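Local coordinates for protein small ribosomal subunit biogenesis GTPase RsgA (Thermotoga maritima, PDB 1U0L) that is a circularly permuted, zinc-containing GTPase that probably hydrolyses GTP slowly and assists late maturation of the small (30S) ribosomal subunit, at residues Ile89-Val94 with Ser172-Leu177; Glu117-Ile122 with Pro148-Ser153; Asn262-Pro267 with Lys290-Leu295. One frame throughout, in Å; residues are numbered along the deposited sequence.

Contact 1 (Ile89-Val94 with Ser172-Leu177); sequences ILVVTV and STMAGL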
loop_
_atom_site.group_PDB
_atom_site.type_symbol
_atom_site.label_atom_id
_atom_site.label_comp_id
_atom_site.label_asym_id
_atom_site.label_seq_id
_atom_site.Cartn_x
_atom_site.Cartn_y
_atom_site.Cartn_z
ATOM N N ILE A 89 -3.933 -1.213 1.962
ATOM C CA ILE A 89 -5.208 -1.112 2.658
ATOM C C ILE A 89 -5.110 0.252 3.287
ATOM O O ILE A 89 -4.323 0.466 4.212
ATOM C CB ILE A 89 -5.344 -2.147 3.745
ATOM C CG1 ILE A 89 -5.199 -3.550 3.150
ATOM C CG2 ILE A 89 -6.682 -1.973 4.428
ATOM C CD1 ILE A 89 -6.315 -3.946 2.178
ATOM N N LEU A 90 -5.883 1.184 2.749
ATOM C CA LEU A 90 -5.853 2.555 3.227
ATOM C C LEU A 90 -6.918 2.777 4.285
ATOM O O LEU A 90 -8.098 2.925 3.973
ATOM C CB LEU A 90 -6.059 3.517 2.054
ATOM C CG LEU A 90 -5.178 4.769 2.062
ATOM C CD1 LEU A 90 -5.657 5.805 1.000
ATOM C CD2 LEU A 90 -5.218 5.355 3.455
ATOM N N VAL A 91 -6.501 2.775 5.543
ATOM C CA VAL A 91 -7.461 2.987 6.605
ATOM C C VAL A 91 -7.608 4.479 6.840
ATOM O O VAL A 91 -6.639 5.200 7.083
ATOM C CB VAL A 91 -7.059 2.241 7.884
ATOM C CG1 VAL A 91 -7.950 2.639 9.025
ATOM C CG2 VAL A 91 -7.211 0.763 7.654
ATOM N N VAL A 92 -8.848 4.927 6.738
ATOM C CA VAL A 92 -9.188 6.323 6.871
ATOM C C VAL A 92 -10.141 6.573 8.026
ATOM O O VAL A 92 -10.943 5.718 8.393
ATOM C CB VAL A 92 -9.789 6.816 5.541
ATOM C CG1 VAL A 92 -10.852 7.868 5.782
ATOM C CG2 VAL A 92 -8.673 7.350 4.659
ATOM N N THR A 93 -10.070 7.783 8.563
ATOM C CA THR A 93 -10.860 8.181 9.716
ATOM C C THR A 93 -11.484 9.561 9.516
ATOM O O THR A 93 -10.772 10.513 9.189
ATOM C CB THR A 93 -9.914 8.189 10.933
ATOM O OG1 THR A 93 -10.152 7.027 11.734
ATOM C CG2 THR A 93 -10.050 9.440 11.728
ATOM N N VAL A 94 -12.796 9.694 9.696
ATOM C CA VAL A 94 -13.392 11.030 9.527
ATOM C C VAL A 94 -13.332 11.809 10.828
ATOM O O VAL A 94 -13.042 13.011 10.840
ATOM C CB VAL A 94 -14.892 11.017 9.059
ATOM C CG1 VAL A 94 -15.084 10.006 7.955
ATOM C CG2 VAL A 94 -15.825 10.758 10.226
ATOM N N SER A 172 -0.447 -7.838 1.467
ATOM C CA SER A 172 -0.944 -6.482 1.663
ATOM C C SER A 172 -0.216 -5.587 2.657
ATOM O O SER A 172 0.393 -6.060 3.614
ATOM C CB SER A 172 -2.428 -6.528 2.034
ATOM O OG SER A 172 -3.231 -6.801 0.899
ATOM N N THR A 173 -0.278 -4.280 2.411
ATOM C CA THR A 173 0.332 -3.315 3.319
ATOM C C THR A 173 -0.707 -2.312 3.828
ATOM O O THR A 173 -1.448 -1.701 3.057
ATOM C CB THR A 173 1.491 -2.547 2.668
ATOM O OG1 THR A 173 2.141 -1.757 3.669
ATOM C CG2 THR A 173 0.983 -1.634 1.563
ATOM N N MET A 174 -0.762 -2.165 5.145
ATOM C CA MET A 174 -1.696 -1.244 5.772
ATOM C C MET A 174 -1.107 0.155 5.670
ATOM O O MET A 174 0.112 0.328 5.731
ATOM C CB MET A 174 -1.895 -1.614 7.246
ATOM C CG MET A 174 -2.137 -3.096 7.478
ATOM S SD MET A 174 -3.699 -3.428 8.246
ATOM C CE MET A 174 -4.781 -2.940 6.957
ATOM N N ALA A 175 -1.971 1.148 5.505
ATOM C CA ALA A 175 -1.517 2.531 5.415
ATOM C C ALA A 175 -2.569 3.494 5.967
ATOM O O ALA A 175 -3.775 3.284 5.808
ATOM C CB ALA A 175 -1.186 2.864 3.981
ATOM N N GLY A 176 -2.102 4.545 6.629
ATOM C CA GLY A 176 -3.011 5.516 7.209
ATOM C C GLY A 176 -2.389 6.248 8.381
ATOM O O GLY A 176 -1.409 5.776 8.958
ATOM N N LEU A 177 -2.950 7.406 8.720
ATOM C CA LEU A 177 -2.468 8.218 9.834
ATOM C C LEU A 177 -2.472 7.466 11.183
ATOM O O LEU A 177 -3.366 6.657 11.470
ATOM C CB LEU A 177 -3.318 9.484 9.957
ATOM C CG LEU A 177 -3.268 10.528 8.832
ATOM C CD1 LEU A 177 -4.347 11.559 9.113
ATOM C CD2 LEU A 177 -1.906 11.198 8.735
HETATM O O HOH W 1 -5.405 8.013 7.348
#

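Contact 2 (Glu117-Ile122 with Pro148-Ser153); sequences ETVMVI and PIVKTS. With GDP (guanosine-5'-diphosphate), chain E.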
loop_
_atom_site.group_PDB
_atom_site.type_symbol
_atom_site.label_atom_id
_atom_site.label_comp_id
_atom_site.label_asym_id
_atom_site.label_seq_id
_atom_site.Cartn_x
_atom_site.Cartn_y
_atom_site.Cartn_z
ATOM N N GLU A 117 -2.902 -2.281 -5.956
ATOM C CA GLU A 117 -4.343 -2.215 -5.842
ATOM C C GLU A 117 -4.523 -1.514 -4.500
ATOM O O GLU A 117 -3.740 -1.734 -3.574
ATOM C CB GLU A 117 -4.936 -3.621 -5.758
ATOM C CG GLU A 117 -4.824 -4.428 -7.018
ATOM C CD GLU A 117 -5.714 -3.886 -8.107
ATOM O OE1 GLU A 117 -5.500 -2.731 -8.529
ATOM O OE2 GLU A 117 -6.633 -4.616 -8.537
ATOM N N THR A 118 -5.531 -0.659 -4.392
ATOM C CA THR A 118 -5.791 0.015 -3.135
ATOM C C THR A 118 -7.214 -0.207 -2.672
ATOM O O THR A 118 -8.153 -0.102 -3.456
ATOM C CB THR A 118 -5.547 1.524 -3.239
ATOM O OG1 THR A 118 -4.156 1.787 -3.036
ATOM C CG2 THR A 118 -6.361 2.276 -2.197
ATOM N N VAL A 119 -7.364 -0.542 -1.397
ATOM C CA VAL A 119 -8.682 -0.724 -0.817
ATOM C C VAL A 119 -8.821 0.268 0.326
ATOM O O VAL A 119 -8.116 0.183 1.333
ATOM C CB VAL A 119 -8.874 -2.135 -0.311
ATOM C CG1 VAL A 119 -10.130 -2.217 0.539
ATOM C CG2 VAL A 119 -8.985 -3.058 -1.494
ATOM N N MET A 120 -9.723 1.227 0.143
ATOM C CA MET A 120 -9.969 2.273 1.130
ATOM C C MET A 120 -10.895 1.765 2.223
ATOM O O MET A 120 -11.967 1.217 1.942
ATOM C CB MET A 120 -10.586 3.500 0.440
ATOM C CG MET A 120 -10.815 4.699 1.353
ATOM S SD MET A 120 -11.244 6.243 0.480
ATOM C CE MET A 120 -9.820 6.384 -0.658
ATOM N N VAL A 121 -10.476 1.932 3.472
ATOM C CA VAL A 121 -11.304 1.487 4.592
ATOM C C VAL A 121 -11.664 2.597 5.590
ATOM O O VAL A 121 -10.813 3.042 6.360
ATOM C CB VAL A 121 -10.620 0.354 5.408
ATOM C CG1 VAL A 121 -11.538 -0.048 6.541
ATOM C CG2 VAL A 121 -10.280 -0.851 4.525
ATOM N N ILE A 122 -12.919 3.040 5.577
ATOM C CA ILE A 122 -13.376 4.063 6.526
ATOM C C ILE A 122 -13.608 3.319 7.842
ATOM O O ILE A 122 -14.611 2.614 7.995
ATOM C CB ILE A 122 -14.738 4.672 6.131
ATOM C CG1 ILE A 122 -14.740 5.109 4.662
ATOM C CG2 ILE A 122 -15.070 5.838 7.087
ATOM C CD1 ILE A 122 -14.171 6.459 4.450
ATOM N N PRO A 148 -12.431 0.721 -4.243
ATOM C CA PRO A 148 -13.370 -0.062 -3.433
ATOM C C PRO A 148 -13.349 0.557 -2.045
ATOM O O PRO A 148 -12.283 0.918 -1.550
ATOM C CB PRO A 148 -12.747 -1.452 -3.399
ATOM C CG PRO A 148 -11.774 -1.449 -4.560
ATOM C CD PRO A 148 -11.247 -0.063 -4.623
ATOM N N ILE A 149 -14.505 0.684 -1.412
ATOM C CA ILE A 149 -14.550 1.243 -0.072
ATOM C C ILE A 149 -15.209 0.254 0.875
ATOM O O ILE A 149 -16.231 -0.340 0.529
ATOM C CB ILE A 149 -15.376 2.550 -0.039
ATOM C CG1 ILE A 149 -14.702 3.615 -0.912
ATOM C CG2 ILE A 149 -15.537 3.037 1.401
ATOM C CD1 ILE A 149 -15.520 4.891 -1.081
ATOM N N VAL A 150 -14.634 0.055 2.058
ATOM C CA VAL A 150 -15.279 -0.833 3.024
ATOM C C VAL A 150 -15.418 -0.130 4.380
ATOM O O VAL A 150 -14.445 0.388 4.938
ATOM C CB VAL A 150 -14.525 -2.175 3.169
ATOM C CG1 VAL A 150 -14.170 -2.704 1.796
ATOM C CG2 VAL A 150 -13.282 -2.003 3.978
ATOM N N LYS A 151 -16.643 -0.072 4.889
ATOM C CA LYS A 151 -16.885 0.578 6.177
ATOM C C LYS A 151 -16.632 -0.424 7.306
ATOM O O LYS A 151 -17.269 -1.474 7.371
ATOM C CB LYS A 151 -18.333 1.082 6.273
ATOM C CG LYS A 151 -18.795 2.096 5.230
ATOM C CD LYS A 151 -20.244 2.481 5.567
ATOM C CE LYS A 151 -20.925 3.374 4.542
ATOM N NZ LYS A 151 -21.252 2.617 3.308
ATOM N N THR A 152 -15.733 -0.095 8.221
ATOM C CA THR A 152 -15.443 -1.033 9.294
ATOM C C THR A 152 -15.471 -0.496 10.724
ATOM O O THR A 152 -15.616 0.703 10.970
ATOM C CB THR A 152 -14.056 -1.662 9.090
ATOM O OG1 THR A 152 -13.042 -0.694 9.404
ATOM C CG2 THR A 152 -13.885 -2.108 7.646
ATOM N N SER A 153 -15.334 -1.432 11.659
ATOM C CA SER A 153 -15.242 -1.140 13.082
ATOM C C SER A 153 -14.437 -2.263 13.696
ATOM O O SER A 153 -14.939 -3.373 13.850
ATOM C CB SER A 153 -16.599 -1.093 13.760
ATOM O OG SER A 153 -16.427 -0.773 15.138
HETATM P PB GDP E . -2.979 2.524 14.410
HETATM O O1B GDP E . -3.637 2.936 13.129
HETATM O O2B GDP E . -1.852 3.453 14.838
HETATM O O3B GDP E . -2.491 1.059 14.402
HETATM O O3A GDP E . -4.151 2.636 15.593
HETATM P PA GDP E . -4.597 1.578 16.663
HETATM O O1A GDP E . -3.547 1.383 17.710
HETATM O O2A GDP E . -5.055 0.297 15.977
HETATM O "O5'" GDP E . -5.922 2.248 17.314
HETATM C "C5'" GDP E . -5.798 3.477 18.036
HETATM C "C4'" GDP E . -6.832 3.553 19.118
HETATM O "O4'" GDP E . -8.122 3.574 18.464
HETATM C "C3'" GDP E . -6.818 2.402 20.175
HETATM O "O3'" GDP E . -6.871 3.060 21.524
HETATM C "C2'" GDP E . -8.099 1.606 19.895
HETATM O "O2'" GDP E . -8.667 1.195 21.134
HETATM C "C1'" GDP E . -8.952 2.590 19.008
HETATM N N9 GDP E . -9.731 1.961 17.773
HETATM C C8 GDP E . -9.175 1.332 16.702
HETATM N N7 GDP E . -10.126 0.940 15.831
HETATM C C5 GDP E . -11.329 1.352 16.388
HETATM C C6 GDP E . -12.666 1.214 15.909
HETATM O O6 GDP E . -13.011 0.683 14.851
HETATM N N1 GDP E . -13.638 1.765 16.770
HETATM C C2 GDP E . -13.311 2.378 17.969
HETATM N N2 GDP E . -14.317 2.863 18.718
HETATM N N3 GDP E . -12.036 2.507 18.415
HETATM C C4 GDP E . -11.108 1.974 17.584
#

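Contact 3 (Asn262-Pro267 with Lys290-Leu295); sequences NHVDEP and KMFYEL. With ZN (zinc ion), chain D.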
loop_
_atom_site.group_PDB
_atom_site.type_symbol
_atom_site.label_atom_id
_atom_site.label_comp_id
_atom_site.label_asym_id
_atom_site.label_seq_id
_atom_site.Cartn_x
_atom_site.Cartn_y
_atom_site.Cartn_z
ATOM N N ASN A 262 -0.359 19.702 -18.038
ATOM C CA ASN A 262 -0.301 19.412 -16.615
ATOM C C ASN A 262 -1.579 19.764 -15.860
ATOM O O ASN A 262 -1.667 19.576 -14.643
ATOM C CB ASN A 262 0.899 20.121 -15.992
ATOM C CG ASN A 262 2.227 19.578 -16.514
ATOM O OD1 ASN A 262 2.431 18.359 -16.587
ATOM N ND2 ASN A 262 3.140 20.480 -16.870
ATOM N N HIS A 263 -2.568 20.278 -16.584
ATOM C CA HIS A 263 -3.863 20.622 -16.005
ATOM C C HIS A 263 -3.880 21.785 -15.006
ATOM O O HIS A 263 -4.876 21.983 -14.311
ATOM C CB HIS A 263 -4.465 19.383 -15.342
ATOM C CG HIS A 263 -4.232 18.118 -16.107
ATOM N ND1 HIS A 263 -4.839 17.858 -17.315
ATOM C CD2 HIS A 263 -3.427 17.059 -15.854
ATOM C CE1 HIS A 263 -4.420 16.692 -17.773
ATOM N NE2 HIS A 263 -3.561 16.186 -16.906
ATOM N N VAL A 264 -2.796 22.551 -14.918
ATOM C CA VAL A 264 -2.769 23.679 -13.988
ATOM C C VAL A 264 -3.163 24.976 -14.697
ATOM O O VAL A 264 -4.331 25.344 -14.708
ATOM C CB VAL A 264 -1.371 23.881 -13.355
ATOM C CG1 VAL A 264 -1.409 25.058 -12.370
ATOM C CG2 VAL A 264 -0.928 22.611 -12.656
ATOM N N ASP A 265 -2.183 25.650 -15.298
ATOM C CA ASP A 265 -2.414 26.904 -16.003
ATOM C C ASP A 265 -2.897 26.748 -17.435
ATOM O O ASP A 265 -3.703 27.550 -17.912
ATOM C CB ASP A 265 -1.146 27.762 -16.023
ATOM C CG ASP A 265 -0.940 28.533 -14.728
ATOM O OD1 ASP A 265 -1.947 28.966 -14.127
ATOM O OD2 ASP A 265 0.228 28.718 -14.326
ATOM N N GLU A 266 -2.401 25.718 -18.119
ATOM C CA GLU A 266 -2.757 25.463 -19.520
ATOM C C GLU A 266 -4.152 25.935 -19.978
ATOM O O GLU A 266 -5.185 25.594 -19.404
ATOM C CB GLU A 266 -2.566 23.988 -19.866
ATOM C CG GLU A 266 -1.105 23.503 -19.864
ATOM C CD GLU A 266 -0.610 23.047 -18.492
ATOM O OE1 GLU A 266 -1.419 23.005 -17.541
ATOM O OE2 GLU A 266 0.594 22.718 -18.368
ATOM N N PRO A 267 -4.164 26.738 -21.054
ATOM C CA PRO A 267 -5.251 27.395 -21.790
ATOM C C PRO A 267 -6.540 26.616 -21.995
ATOM O O PRO A 267 -7.624 27.187 -21.982
ATOM C CB PRO A 267 -4.586 27.744 -23.112
ATOM C CG PRO A 267 -3.205 28.097 -22.670
ATOM C CD PRO A 267 -2.868 26.991 -21.722
ATOM N N LYS A 290 -1.990 21.353 -5.549
ATOM C CA LYS A 290 -1.174 21.637 -4.369
ATOM C C LYS A 290 0.079 20.776 -4.447
ATOM O O LYS A 290 1.204 21.267 -4.326
ATOM C CB LYS A 290 -1.946 21.287 -3.097
ATOM C CG LYS A 290 -1.133 21.397 -1.809
ATOM C CD LYS A 290 -0.879 22.842 -1.389
ATOM C CE LYS A 290 -0.067 22.907 -0.101
ATOM N NZ LYS A 290 -0.672 22.076 0.980
ATOM N N MET A 291 -0.125 19.477 -4.659
ATOM C CA MET A 291 0.994 18.549 -4.775
ATOM C C MET A 291 1.887 18.924 -5.952
ATOM O O MET A 291 3.110 18.894 -5.842
ATOM C CB MET A 291 0.486 17.108 -4.922
ATOM C CG MET A 291 0.339 16.393 -3.579
ATOM S SD MET A 291 -0.046 14.639 -3.635
ATOM C CE MET A 291 -1.823 14.714 -3.628
ATOM N N PHE A 292 1.269 19.287 -7.071
ATOM C CA PHE A 292 2.013 19.677 -8.255
ATOM C C PHE A 292 3.045 20.729 -7.860
ATOM O O PHE A 292 4.256 20.499 -7.945
ATOM C CB PHE A 292 1.071 20.256 -9.318
ATOM C CG PHE A 292 1.761 20.617 -10.601
ATOM C CD1 PHE A 292 1.993 19.656 -11.571
ATOM C CD2 PHE A 292 2.258 21.901 -10.802
ATOM C CE1 PHE A 292 2.722 19.964 -12.727
ATOM C CE2 PHE A 292 2.991 22.219 -11.953
ATOM C CZ PHE A 292 3.221 21.246 -12.915
ATOM N N TYR A 293 2.559 21.882 -7.414
ATOM C CA TYR A 293 3.438 22.973 -7.013
ATOM C C TYR A 293 4.478 22.574 -5.942
ATOM O O TYR A 293 5.615 23.075 -5.940
ATOM C CB TYR A 293 2.577 24.154 -6.557
ATOM C CG TYR A 293 1.964 24.926 -7.717
ATOM C CD1 TYR A 293 0.736 25.578 -7.584
ATOM C CD2 TYR A 293 2.619 25.010 -8.950
ATOM C CE1 TYR A 293 0.172 26.287 -8.646
ATOM C CE2 TYR A 293 2.065 25.720 -10.018
ATOM C CZ TYR A 293 0.842 26.351 -9.859
ATOM O OH TYR A 293 0.289 27.027 -10.924
ATOM N N GLU A 294 4.090 21.666 -5.048
ATOM C CA GLU A 294 4.984 21.186 -4.003
ATOM C C GLU A 294 6.171 20.451 -4.605
ATOM O O GLU A 294 7.268 20.480 -4.052
ATOM C CB GLU A 294 4.243 20.248 -3.058
ATOM C CG GLU A 294 3.601 20.946 -1.885
ATOM C CD GLU A 294 2.738 20.022 -1.052
ATOM O OE1 GLU A 294 3.179 18.888 -0.755
ATOM O OE2 GLU A 294 1.620 20.433 -0.685
ATOM N N LEU A 295 5.956 19.790 -5.737
ATOM C CA LEU A 295 7.030 19.048 -6.380
ATOM C C LEU A 295 7.939 19.964 -7.189
ATOM O O LEU A 295 9.102 19.632 -7.422
ATOM C CB LEU A 295 6.452 17.942 -7.278
ATOM C CG LEU A 295 5.670 16.821 -6.572
ATOM C CD1 LEU A 295 5.110 15.827 -7.590
ATOM C CD2 LEU A 295 6.585 16.114 -5.595
HETATM ZN ZN ZN D . -4.968 19.606 -18.937
#

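Contact 1 (Ile89-Val94 with Ser172-Leu177)
Ile89 and Met174 lie side by side on one face of two parallel strands, their side chains pointing the same way. Start at Ile89 CB, which has Met174 CE 3.4 Å away. Ile89 CG2 meets the same methyl, while Ile89 CG1 touches it more loosely and has Ser172 CB 4.2 Å away. At the tip, CD1 has left Met174 behind and turns to Val119 on the next strand. The methionine bends to make this possible: with CG opposite its carbonyl carbon (chi1 -47°) and further turns at chi2 and chi3, the chain doubles back so that CE rests against the isoleucine. On the other face Ala175 CB and Leu90 take their places, with Leu90 CD2 over the Ala175 carbonyl.

The backbones are stitched in parallel fashion. Ile89 N donates to Thr173 O at 2.8 Å in a fairly straight bond (166° at the hydrogen), Ile89 O accepts from Ala175 N, and Val91 N donates to Ala175 O. Beyond that the chains part, and one water bridges them, giving a hydrogen to Val91 O (3.1 Å) and taking one from Leu177 N (2.9 Å). Gly176 begins the P-loop here, and its backbone angles call for glycine. Its carbonyl holds Lys182 NZ, and the backbone N of Lys182 bonds GDP.

This is the centre of the GTPase sheet. Strand 87-92 is bonded on its other side to strand 117-122, Leu90 packs on Phe107 and Leu108 of helix 101-113, and Val91 faces Asn123 and Val180 near the nucleotide.

Contact 2 (Glu117-Ile122 with Pro148-Ser153)
Val121 and Val150 form the apolar centre of this parallel pairing, where strands 117-122 and 149-151 make the two ends of a beta-alpha-beta unit joined through helix 130-143. Their side chains slant across one another, CG2 of Val121 lying 3.3 Å from CG2 of Val150. With Val121 CG1 opposite its own backbone N (chi1 -180°), that methyl is directed toward Thr152, whose CG2 and OG1 it meets from nearly a right angle. Helix 160-167 covers this face, with Leu163 against Val121 and Tyr166 against Val119.

On the opposite face, Ile122 CG1 leans on Ile149 CG2 at 3.9 Å. Met120 adds its CB beside Ile149 CG1, and the rest of its side chain leads away to Ile104 and Leu108 of helix 101-113.

Between the two faces runs the backbone ladder. Met120 N donates to Pro148 O at 3.1 Å, and Val150 N returns a bond to Met120 O at 2.9 Å. Next comes a weak, bent link from Ile122 N to Val150 O, after which Thr152 N closes on Ile122 O at 2.9 Å with an almost straight N-H (171°).

At the outer edge Lys151 swings its NZ to a salt bridge with Glu140 of the connecting helix. The strand then runs into the loop that reads the guanine base, the G5 position of a GTPase: Ser153 OG bonds Asp126 OD1, while Asp126 OD2 and Ala154 N hold GDP, and Ser153 CA stands 3.4 Å from GDP O6.

Contact 3 (Asn262-Pro267 with Lys290-Leu295)
Val264 pushes one methyl onto the ring of Phe292, and that is the close-packed part of this contact. Val264 CG2 lies 3.9 Å from the centroid of the Phe292 ring and 17° off its normal, a CH-pi contact over one face. Asn262 approaches the same ring near CE1 and CZ, its CB 3.7 Å from Phe292 CE1 and its amide plane turned 42° from the ring; the amide oxygen is taken by Lys245. Phe292 reaches the loop because its CG stands opposite the backbone N (chi1 -177°), which throws the ring off the helix. With an alanine in place of Phe292, Val264 CG2 and Asn262 CB would probably lose the surface they rest on, and a gap is likely to open between loop and helix.

Toward solvent the contact thins to the exposed Tyr293 and Asp265. Val264 CG1 still touches the phenol end at Tyr293 CZ, but Asp265 OD2 stays 3.8 Å from Tyr293 OH without a hydrogen bond.

The loop gets its shape from within. Glu266 folds its carboxylate back, OE1 accepting from Val264 N at 3.0 Å and OE2 from Asn262 N at 3.2 Å, the latter from above the carboxylate plane. Between Asn262 and Val264, His263 binds zinc through ND1 at 2.4 Å, completing with Cys256, Cys261 and Cys269 the three-cysteine, one-histidine site of the zinc finger.

In the fold
Contacts 1 and 2 belong to one sheet of the GTPase domain, their centres 8 Å apart. Strand 117-122 is bonded to strand 87-92, so the order across them runs 149-151, 117-122, 87-92, 171-175. Along the chain, both segments of contact 2 fall between those of contact 1. The base-reading residues, 123-126 and 153-154, therefore precede the P-loop that opens at Gly176, whereas in ordinary GTPases the P-loop comes first; this is the mark of the circular permutation. Contact 3 comes later in sequence, its centre 27 and 29 Å from the other two, in the zinc-binding region; Met291 there packs on helix 101-113, which also covers the sheet.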